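Local coordinates for PUA domain-containing protein (Pyrococcus horikoshii, PDB 3D79) that is of unknown function but, carrying a PUA domain behind a Pre-PUA-like domain, probably binds RNA, at residues P76-L81 / V165-R170; P116-A121 / K152-K157; S29-E34 / W93-V98. All coordinates share one frame; numbering follows the deposited sequence.

Interaction 1: residues P76-L81 / V165-R170; sequences PLVIAL and VIHHAR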
loop_
_atom_site.group_PDB
_atom_site.type_symbol
_atom_site.label_atom_id
_atom_site.label_comp_id
_atom_site.label_asym_id
_atom_site.label_seq_id
_atom_site.Cartn_x
_atom_site.Cartn_y
_atom_site.Cartn_z
ATOM N N PRO A 76 -0.992 3.028 -2.903
ATOM C CA PRO A 76 -2.391 2.605 -2.788
ATOM C C PRO A 76 -2.909 2.484 -1.353
ATOM O O PRO A 76 -2.195 2.013 -0.465
ATOM C CB PRO A 76 -2.394 1.222 -3.457
ATOM C CG PRO A 76 -1.272 1.284 -4.423
ATOM C CD PRO A 76 -0.209 2.103 -3.748
ATOM N N LEU A 77 -4.153 2.905 -1.147
ATOM C CA LEU A 77 -4.849 2.703 0.123
ATOM C C LEU A 77 -5.154 1.228 0.348
ATOM O O LEU A 77 -5.190 0.439 -0.603
ATOM C CB LEU A 77 -6.166 3.481 0.142
ATOM C CG LEU A 77 -6.077 5.009 0.110
ATOM C CD1 LEU A 77 -7.435 5.595 -0.190
ATOM C CD2 LEU A 77 -5.520 5.564 1.424
ATOM N N VAL A 78 -5.388 0.858 1.606
ATOM C CA VAL A 78 -5.784 -0.519 1.925
ATOM C C VAL A 78 -7.091 -0.890 1.210
ATOM O O VAL A 78 -7.203 -2.002 0.679
ATOM C CB VAL A 78 -5.842 -0.789 3.458
ATOM C CG1 VAL A 78 -6.280 -2.226 3.742
ATOM C CG2 VAL A 78 -4.468 -0.555 4.078
ATOM N N ILE A 79 -8.056 0.029 1.174
ATOM C CA ILE A 79 -9.323 -0.221 0.461
ATOM C C ILE A 79 -9.102 -0.495 -1.035
ATOM O O ILE A 79 -9.706 -1.423 -1.598
ATOM C CB ILE A 79 -10.401 0.887 0.705
ATOM C CG1 ILE A 79 -11.767 0.454 0.145
ATOM C CG2 ILE A 79 -9.980 2.224 0.116
ATOM C CD1 ILE A 79 -12.291 -0.853 0.735
ATOM N N ALA A 80 -8.220 0.288 -1.663
ATOM C CA ALA A 80 -7.883 0.103 -3.078
ATOM C C ALA A 80 -7.281 -1.283 -3.329
ATOM O O ALA A 80 -7.656 -1.979 -4.283
ATOM C CB ALA A 80 -6.932 1.190 -3.547
ATOM N N LEU A 81 -6.353 -1.681 -2.460
ATOM C CA LEU A 81 -5.743 -3.001 -2.545
ATOM C C LEU A 81 -6.751 -4.109 -2.235
ATOM O O LEU A 81 -6.670 -5.203 -2.805
ATOM C CB LEU A 81 -4.535 -3.090 -1.606
ATOM C CG LEU A 81 -3.355 -2.187 -1.996
ATOM C CD1 LEU A 81 -2.321 -2.154 -0.877
ATOM C CD2 LEU A 81 -2.704 -2.616 -3.310
ATOM N N VAL A 165 4.322 0.283 9.809
ATOM C CA VAL A 165 2.972 0.475 9.266
ATOM C C VAL A 165 2.556 1.946 9.367
ATOM O O VAL A 165 2.771 2.592 10.399
ATOM C CB VAL A 165 1.939 -0.447 9.948
ATOM C CG1 VAL A 165 0.521 -0.132 9.466
ATOM C CG2 VAL A 165 2.287 -1.911 9.669
ATOM N N ILE A 166 1.987 2.472 8.284
ATOM C CA ILE A 166 1.509 3.860 8.261
ATOM C C ILE A 166 -0.010 3.966 8.091
ATOM O O ILE A 166 -0.594 5.033 8.289
ATOM C CB ILE A 166 2.243 4.716 7.180
ATOM C CG1 ILE A 166 1.876 4.256 5.760
ATOM C CG2 ILE A 166 3.758 4.701 7.414
ATOM C CD1 ILE A 166 2.456 5.144 4.647
ATOM N N HIS A 167 -0.638 2.853 7.718
ATOM C CA HIS A 167 -2.075 2.796 7.498
ATOM C C HIS A 167 -2.471 1.326 7.483
ATOM O O HIS A 167 -1.831 0.515 6.813
ATOM C CB HIS A 167 -2.455 3.526 6.191
ATOM C CG HIS A 167 -3.838 3.227 5.694
ATOM N ND1 HIS A 167 -4.116 3.010 4.360
ATOM C CD2 HIS A 167 -5.019 3.111 6.346
ATOM C CE1 HIS A 167 -5.407 2.765 4.216
ATOM N NE2 HIS A 167 -5.976 2.815 5.406
ATOM N N HIS A 168 -3.501 0.979 8.245
ATOM C CA HIS A 168 -3.979 -0.399 8.288
ATOM C C HIS A 168 -5.496 -0.469 8.235
ATOM O O HIS A 168 -6.182 0.503 8.565
ATOM C CB HIS A 168 -3.433 -1.141 9.519
ATOM C CG HIS A 168 -3.906 -0.589 10.831
ATOM N ND1 HIS A 168 -5.090 -0.978 11.423
ATOM C CD2 HIS A 168 -3.338 0.302 11.678
ATOM C CE1 HIS A 168 -5.235 -0.340 12.572
ATOM N NE2 HIS A 168 -4.190 0.448 12.746
ATOM N N ALA A 169 -6.016 -1.618 7.801
ATOM C CA ALA A 169 -7.456 -1.847 7.816
ATOM C C ALA A 169 -7.956 -1.673 9.253
ATOM O O ALA A 169 -7.262 -2.051 10.204
ATOM C CB ALA A 169 -7.789 -3.238 7.281
ATOM N N ARG A 170 -9.142 -1.084 9.396
ATOM C CA ARG A 170 -9.745 -0.754 10.705
ATOM C C ARG A 170 -9.270 0.563 11.339
ATOM O O ARG A 170 -9.796 0.956 12.385
ATOM C CB ARG A 170 -9.587 -1.892 11.725
ATOM C CG ARG A 170 -10.169 -3.230 11.311
ATOM C CD ARG A 170 -10.062 -4.193 12.474
ATOM N NE ARG A 170 -10.419 -5.557 12.107
ATOM C CZ ARG A 170 -10.320 -6.600 12.926
ATOM N NH1 ARG A 170 -9.872 -6.440 14.167
ATOM N NH2 ARG A 170 -10.667 -7.808 12.502
#

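Interaction 2: residues P116-A121 / K152-K157; sequences PGIVDA and KVMKEK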
loop_
_atom_site.group_PDB
_atom_site.type_symbol
_atom_site.label_atom_id
_atom_site.label_comp_id
_atom_site.label_asym_id
_atom_site.label_seq_id
_atom_site.Cartn_x
_atom_site.Cartn_y
_atom_site.Cartn_z
ATOM N N PRO A 116 9.446 -12.554 12.257
ATOM C CA PRO A 116 8.996 -13.950 12.439
ATOM C C PRO A 116 7.658 -14.317 11.782
ATOM O O PRO A 116 7.421 -15.499 11.517
ATOM C CB PRO A 116 8.914 -14.116 13.963
ATOM C CG PRO A 116 8.925 -12.731 14.529
ATOM C CD PRO A 116 9.701 -11.891 13.553
ATOM N N GLY A 117 6.814 -13.324 11.513
ATOM C CA GLY A 117 5.479 -13.549 10.944
ATOM C C GLY A 117 5.408 -13.469 9.428
ATOM O O GLY A 117 4.336 -13.651 8.849
ATOM N N ILE A 118 6.538 -13.180 8.797
ATOM C CA ILE A 118 6.599 -13.024 7.341
ATOM C C ILE A 118 6.882 -14.362 6.666
ATOM O O ILE A 118 7.901 -15.000 6.945
ATOM C CB ILE A 118 7.644 -11.953 6.930
ATOM C CG1 ILE A 118 7.202 -10.575 7.438
ATOM C CG2 ILE A 118 7.850 -11.931 5.397
ATOM C CD1 ILE A 118 8.224 -9.477 7.260
ATOM N N VAL A 119 5.984 -14.759 5.763
ATOM C CA VAL A 119 6.116 -16.023 5.024
ATOM C C VAL A 119 6.660 -15.833 3.600
ATOM O O VAL A 119 7.160 -16.783 2.984
ATOM C CB VAL A 119 4.795 -16.834 5.004
ATOM C CG1 VAL A 119 4.402 -17.254 6.417
ATOM C CG2 VAL A 119 3.672 -16.059 4.340
ATOM N N ASP A 120 6.550 -14.612 3.079
ATOM C CA ASP A 120 7.082 -14.280 1.758
ATOM C C ASP A 120 7.151 -12.769 1.629
ATOM O O ASP A 120 6.442 -12.052 2.328
ATOM C CB ASP A 120 6.182 -14.847 0.648
ATOM C CG ASP A 120 6.795 -14.712 -0.735
ATOM O OD1 ASP A 120 8.038 -14.767 -0.847
ATOM O OD2 ASP A 120 6.027 -14.547 -1.718
ATOM N N ALA A 121 8.018 -12.303 0.736
ATOM C CA ALA A 121 8.156 -10.885 0.434
ATOM C C ALA A 121 8.730 -10.742 -0.964
ATOM O O ALA A 121 9.443 -11.623 -1.442
ATOM C CB ALA A 121 9.064 -10.196 1.469
ATOM N N LYS A 152 14.660 -9.624 0.541
ATOM C CA LYS A 152 15.497 -10.798 0.801
ATOM C C LYS A 152 15.705 -11.021 2.296
ATOM O O LYS A 152 15.587 -12.147 2.787
ATOM C CB LYS A 152 16.853 -10.654 0.110
ATOM C CG LYS A 152 16.805 -10.865 -1.402
ATOM C CD LYS A 152 18.177 -10.649 -2.047
ATOM C CE LYS A 152 19.161 -11.757 -1.692
ATOM N NZ LYS A 152 18.888 -13.032 -2.423
ATOM N N VAL A 153 16.015 -9.943 3.011
ATOM C CA VAL A 153 16.255 -10.028 4.451
ATOM C C VAL A 153 14.971 -10.408 5.195
ATOM O O VAL A 153 15.005 -11.202 6.141
ATOM C CB VAL A 153 16.920 -8.735 4.997
ATOM C CG1 VAL A 153 16.908 -8.709 6.520
ATOM C CG2 VAL A 153 18.352 -8.629 4.476
ATOM N N MET A 154 13.834 -9.877 4.737
ATOM C CA MET A 154 12.527 -10.244 5.294
ATOM C C MET A 154 12.259 -11.748 5.225
ATOM O O MET A 154 11.662 -12.313 6.142
ATOM C CB MET A 154 11.392 -9.503 4.579
ATOM C CG MET A 154 11.331 -8.012 4.833
ATOM S SD MET A 154 9.807 -7.353 4.123
ATOM C CE MET A 154 10.108 -5.587 4.242
ATOM N N LYS A 155 12.686 -12.384 4.134
ATOM C CA LYS A 155 12.498 -13.822 3.951
ATOM C C LYS A 155 13.468 -14.674 4.776
ATOM O O LYS A 155 13.144 -15.802 5.154
ATOM C CB LYS A 155 12.610 -14.183 2.465
ATOM C CG LYS A 155 11.454 -13.642 1.627
ATOM C CD LYS A 155 11.709 -13.812 0.128
ATOM C CE LYS A 155 11.577 -15.265 -0.297
ATOM N NZ LYS A 155 12.014 -15.462 -1.713
ATOM N N GLU A 156 14.647 -14.120 5.043
ATOM C CA GLU A 156 15.746 -14.817 5.715
ATOM C C GLU A 156 15.655 -14.753 7.241
ATOM O O GLU A 156 15.978 -15.725 7.935
ATOM C CB GLU A 156 17.078 -14.218 5.253
ATOM C CG GLU A 156 18.336 -14.770 5.939
ATOM C CD GLU A 156 18.749 -16.165 5.462
ATOM O OE1 GLU A 156 18.300 -16.611 4.379
ATOM O OE2 GLU A 156 19.537 -16.818 6.186
ATOM N N LYS A 157 15.233 -13.602 7.753
ATOM C CA LYS A 157 15.251 -13.353 9.196
ATOM C C LYS A 157 13.963 -13.769 9.886
ATOM O O LYS A 157 12.870 -13.595 9.346
ATOM C CB LYS A 157 15.544 -11.879 9.493
ATOM C CG LYS A 157 16.910 -11.412 9.020
ATOM C CD LYS A 157 17.441 -10.263 9.860
ATOM C CE LYS A 157 18.477 -10.757 10.864
ATOM N NZ LYS A 157 19.823 -10.961 10.240
HETATM O O HOH W 1 9.667 -14.280 -3.023
#

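Interaction 3: residues S29-E34 / W93-V98; sequences SQMFGE and WPRRVV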
loop_
_atom_site.group_PDB
_atom_site.type_symbol
_atom_site.label_atom_id
_atom_site.label_comp_id
_atom_site.label_asym_id
_atom_site.label_seq_id
_atom_site.Cartn_x
_atom_site.Cartn_y
_atom_site.Cartn_z
ATOM N N SER A 29 4.238 3.193 -11.607
ATOM C CA SER A 29 4.918 2.383 -12.615
ATOM C C SER A 29 6.255 1.845 -12.115
ATOM O O SER A 29 6.611 0.698 -12.391
ATOM C CB SER A 29 5.100 3.174 -13.915
ATOM O OG SER A 29 3.834 3.462 -14.498
ATOM N N GLN A 30 6.984 2.666 -11.368
ATOM C CA GLN A 30 8.252 2.224 -10.797
ATOM C C GLN A 30 8.030 1.127 -9.756
ATOM O O GLN A 30 8.752 0.129 -9.731
ATOM C CB GLN A 30 9.014 3.389 -10.174
ATOM C CG GLN A 30 10.409 2.993 -9.702
ATOM C CD GLN A 30 11.108 4.110 -8.967
ATOM O OE1 GLN A 30 10.657 4.550 -7.911
ATOM N NE2 GLN A 30 12.232 4.568 -9.515
ATOM N N MET A 31 7.018 1.320 -8.915
ATOM C CA MET A 31 6.742 0.398 -7.815
ATOM C C MET A 31 6.136 -0.924 -8.275
ATOM O O MET A 31 6.572 -1.993 -7.837
ATOM C CB MET A 31 5.824 1.062 -6.791
ATOM C CG MET A 31 6.451 2.258 -6.086
ATOM S SD MET A 31 5.452 2.850 -4.714
ATOM C CE MET A 31 4.054 3.589 -5.571
ATOM N N PHE A 32 5.141 -0.854 -9.161
ATOM C CA PHE A 32 4.335 -2.032 -9.518
ATOM C C PHE A 32 4.527 -2.541 -10.941
ATOM O O PHE A 32 4.026 -3.612 -11.296
ATOM C CB PHE A 32 2.856 -1.731 -9.301
ATOM C CG PHE A 32 2.511 -1.444 -7.876
ATOM C CD1 PHE A 32 2.476 -2.471 -6.937
ATOM C CD2 PHE A 32 2.221 -0.146 -7.467
ATOM C CE1 PHE A 32 2.160 -2.212 -5.606
ATOM C CE2 PHE A 32 1.897 0.122 -6.143
ATOM C CZ PHE A 32 1.873 -0.911 -5.209
ATOM N N GLY A 33 5.238 -1.766 -11.751
ATOM C CA GLY A 33 5.324 -2.048 -13.173
ATOM C C GLY A 33 4.190 -1.351 -13.890
ATOM O O GLY A 33 3.128 -1.102 -13.310
ATOM N N GLU A 34 4.414 -1.049 -15.164
ATOM C CA GLU A 34 3.466 -0.269 -15.954
ATOM C C GLU A 34 2.091 -0.937 -16.071
ATOM O O GLU A 34 1.073 -0.247 -16.090
ATOM C CB GLU A 34 4.074 0.054 -17.333
ATOM C CG GLU A 34 3.330 1.120 -18.141
ATOM C CD GLU A 34 2.147 0.554 -18.906
ATOM O OE1 GLU A 34 2.190 -0.643 -19.270
ATOM O OE2 GLU A 34 1.172 1.301 -19.142
ATOM N N TRP A 93 2.265 -10.186 -5.965
ATOM C CA TRP A 93 2.485 -8.821 -6.465
ATOM C C TRP A 93 3.817 -8.202 -6.046
ATOM O O TRP A 93 4.407 -8.606 -5.032
ATOM C CB TRP A 93 1.346 -7.910 -6.000
ATOM C CG TRP A 93 0.240 -7.723 -6.998
ATOM C CD1 TRP A 93 -0.210 -8.633 -7.918
ATOM C CD2 TRP A 93 -0.587 -6.566 -7.141
ATOM N NE1 TRP A 93 -1.253 -8.100 -8.639
ATOM C CE2 TRP A 93 -1.509 -6.835 -8.178
ATOM C CE3 TRP A 93 -0.641 -5.322 -6.490
ATOM C CZ2 TRP A 93 -2.470 -5.903 -8.590
ATOM C CZ3 TRP A 93 -1.599 -4.395 -6.901
ATOM C CH2 TRP A 93 -2.499 -4.695 -7.941
ATOM N N PRO A 94 4.291 -7.201 -6.813
ATOM C CA PRO A 94 5.446 -6.433 -6.370
ATOM C C PRO A 94 5.111 -5.668 -5.095
ATOM O O PRO A 94 3.939 -5.329 -4.861
ATOM C CB PRO A 94 5.693 -5.435 -7.513
ATOM C CG PRO A 94 4.873 -5.893 -8.652
ATOM C CD PRO A 94 3.764 -6.724 -8.108
ATOM N N ARG A 95 6.140 -5.424 -4.289
ATOM C CA ARG A 95 6.053 -4.680 -3.022
ATOM C C ARG A 95 5.226 -5.373 -1.937
ATOM O O ARG A 95 4.839 -4.746 -0.955
ATOM C CB ARG A 95 5.552 -3.243 -3.237
ATOM C CG ARG A 95 6.422 -2.394 -4.155
ATOM C CD ARG A 95 7.852 -2.271 -3.628
ATOM N NE ARG A 95 8.688 -1.397 -4.454
ATOM C CZ ARG A 95 8.802 -0.080 -4.299
ATOM N NH1 ARG A 95 8.122 0.561 -3.352
ATOM N NH2 ARG A 95 9.597 0.603 -5.115
ATOM N N ARG A 96 4.974 -6.669 -2.116
ATOM C CA ARG A 96 4.220 -7.453 -1.145
ATOM C C ARG A 96 5.065 -7.882 0.049
ATOM O O ARG A 96 6.259 -8.181 -0.069
ATOM C CB ARG A 96 3.622 -8.710 -1.799
ATOM C CG ARG A 96 4.628 -9.840 -1.955
ATOM C CD ARG A 96 4.048 -11.032 -2.701
ATOM N NE ARG A 96 5.073 -12.040 -2.970
ATOM C CZ ARG A 96 5.938 -11.992 -3.982
ATOM N NH1 ARG A 96 5.919 -10.978 -4.844
ATOM N NH2 ARG A 96 6.839 -12.957 -4.129
ATOM N N VAL A 97 4.405 -7.905 1.198
ATOM C CA VAL A 97 4.908 -8.557 2.401
ATOM C C VAL A 97 3.791 -9.483 2.853
ATOM O O VAL A 97 2.703 -9.027 3.208
ATOM C CB VAL A 97 5.250 -7.527 3.497
ATOM C CG1 VAL A 97 5.705 -8.240 4.763
ATOM C CG2 VAL A 97 6.326 -6.563 2.993
ATOM N N VAL A 98 4.042 -10.791 2.796
ATOM C CA VAL A 98 3.009 -11.780 3.110
ATOM C C VAL A 98 3.223 -12.327 4.516
ATOM O O VAL A 98 4.321 -12.786 4.834
ATOM C CB VAL A 98 3.007 -12.947 2.095
ATOM C CG1 VAL A 98 1.759 -13.789 2.279
ATOM C CG2 VAL A 98 3.070 -12.396 0.669
HETATM O O HOH W 2 9.741 3.512 -5.621
HETATM O O HOH W 3 9.129 -2.628 -7.015
#

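Interaction 1: residues P76-L81 / V165-R170
Val78, in the first turn of helix 78-84, lays its CG2 methyl over one face of the His167 imidazole, a CH-pi contact in which the methyl carbon stands 3.7 Å from the ring centroid. The pair illustrates how two domains can be joined by an aliphatic-aromatic contact without any direct hydrogen bond: Val78 belongs to the Pre-PUA-like part of the chain, His167 to the short strand 167-168 of the PUA domain. The methyl is offset toward the rim of the ring and lies nearest to CE1. That same carbon also approaches the backbone of the helix start, with His167 CE1 only 3.2 Å from Val78 N. Leu77, the N-cap residue, adds its CD2 methyl obliquely, 4.0 Å from His167 CE1, so CE1 is approached by the Leu77 methyl, the Val78 methyl and the backbone N of Val78. The other branch of Val78, CG1, stands anti to the backbone N (chi1 179°) and is thereby directed to the Ala169 methyl, one further residue along the chain from the strand.

Behind this first shell, the imidazole is presented by a classic beta bulge, in which Ile166 and His167 both face Ile144 of strand 141-147. His167 carries its CG anti to its own backbone N (chi1 165°), which swings the ring across to the helix start, while Ile173 of helix 172-177 also touches it. Trp174 of that helix packs on Val78, and Leu77 rests on Pro65 and Ile68 of strand 64-70. The interface is buried, and His167 ND1 has no polar partner in the model. In the same short strand, His168 sets its CB away from segment 76-81, and its ND1 donates to Ala169 O at 2.7 Å, the donor standing above the carbonyl plane.

Interaction 2: residues P116-A121 / K152-K157
Ile118 overlaps the side chain of Met154 obliquely, its CD1 methyl 4.1 Å from the sulfur SD, while its CG2 methyl rests 3.9 Å from the Met154 carbonyl oxygen. Ala121 fills in from the same strand: its CB meets Met154 CB at 3.9 Å and lies almost as close to SD. The thioether chain, extended beyond CG, thus runs past both residues and carries its end onward into the interior.

At the more exposed margin the contact changes from apolar to polar. Lys155 lies alongside Asp120, both side chains pointing the same way. The aliphatic part of the lysine does the direct touching, with CD 3.5 Å from Ala121 O and CE 3.6 Å from Asp120 OD1. A bend at chi3 (73°) brings CE beside the carboxylate, yet NZ remains 4.1 Å from Asp120 OD1, beyond a salt bridge. One water spans the separation, donating to Asp120 OD1 at 2.8 Å and accepting from Lys155 NZ. Each charge has a firmer mate elsewhere, Lys155 in Glu123 and Asp120 in Arg96, which probably helps keep the two side chains in place beside each other.

A classic beta bulge, with Val119 and Asp120 both facing Val98, interrupts strand 118-121 here. The helix 151-156 therefore packs against a kinked strand of the PUA-domain sheet: Met154 reaches past it to Val97 of strand 96-99 and Val163 of strand 161-165, and Ile118 touches Val97 and Ala162 of those same two strands.

Interaction 3: residues S29-E34 / W93-V98
Arg95 crosses Met31 at about a right angle, and its side chain can be followed outward from a CB that lies 4.3 Å from Phe32 CE1. The next carbon, CG, passes the Met31 carbonyl oxygen, and a bend at chi2 (-59°) turns the chain along the end of helix 18-32. NE then reaches that same carbonyl through a water, which accepts from NE and donates to Met31 O. At the tip the guanidinium offers one face to Met31, whose CB sits 4.0 Å above its centre and whose CG comes 3.6 Å from NH1. NH2 holds a second water, lying at the group's edge and bound also to Gln30 OE1, while NH1 donates to the Phe130 carbonyl. A leucine in place of Arg95 would probably leave the Phe130 carbonyl without this donor, take both water bridges from the helix end and uncover Met31.

Beside the arginine, Pro94 sets its CG 3.6 Å from Phe32 O. The Phe32 ring meets the Pro94 carbonyl oxygen at its edge and the six-membered ring of Trp93 obliquely, the planes 57° apart. Trp93 to Arg96 form a type II beta turn leading into strand 96-99. Such docking of a helix C-terminus against a turn here joins the Pre-PUA-like domain to the entry of the PUA domain.

How the interactions relate
Interactions 1 and 3 are two places where the Pre-PUA-like and PUA domains meet, their centres about 15 Å apart. They touch at two apolar points: Pro76 CD lies 3.8 Å from Phe32 CE2, and Leu81 CD2 lies 4.2 Å from Trp93 CZ3. Interaction 2 belongs wholly to the PUA domain, its centre about 16 Å from that of interaction 3 and about 20 Å from that of interaction 1. It is coupled to interaction 3 through neighbouring strands, with Val119 N probably hydrogen-bonded to Val98 O at 2.7 Å and Met154 SD packed on Val97 CG2. All three contacts reach the same mixed sheet, and along the chain interactions 1 and 3 interlock.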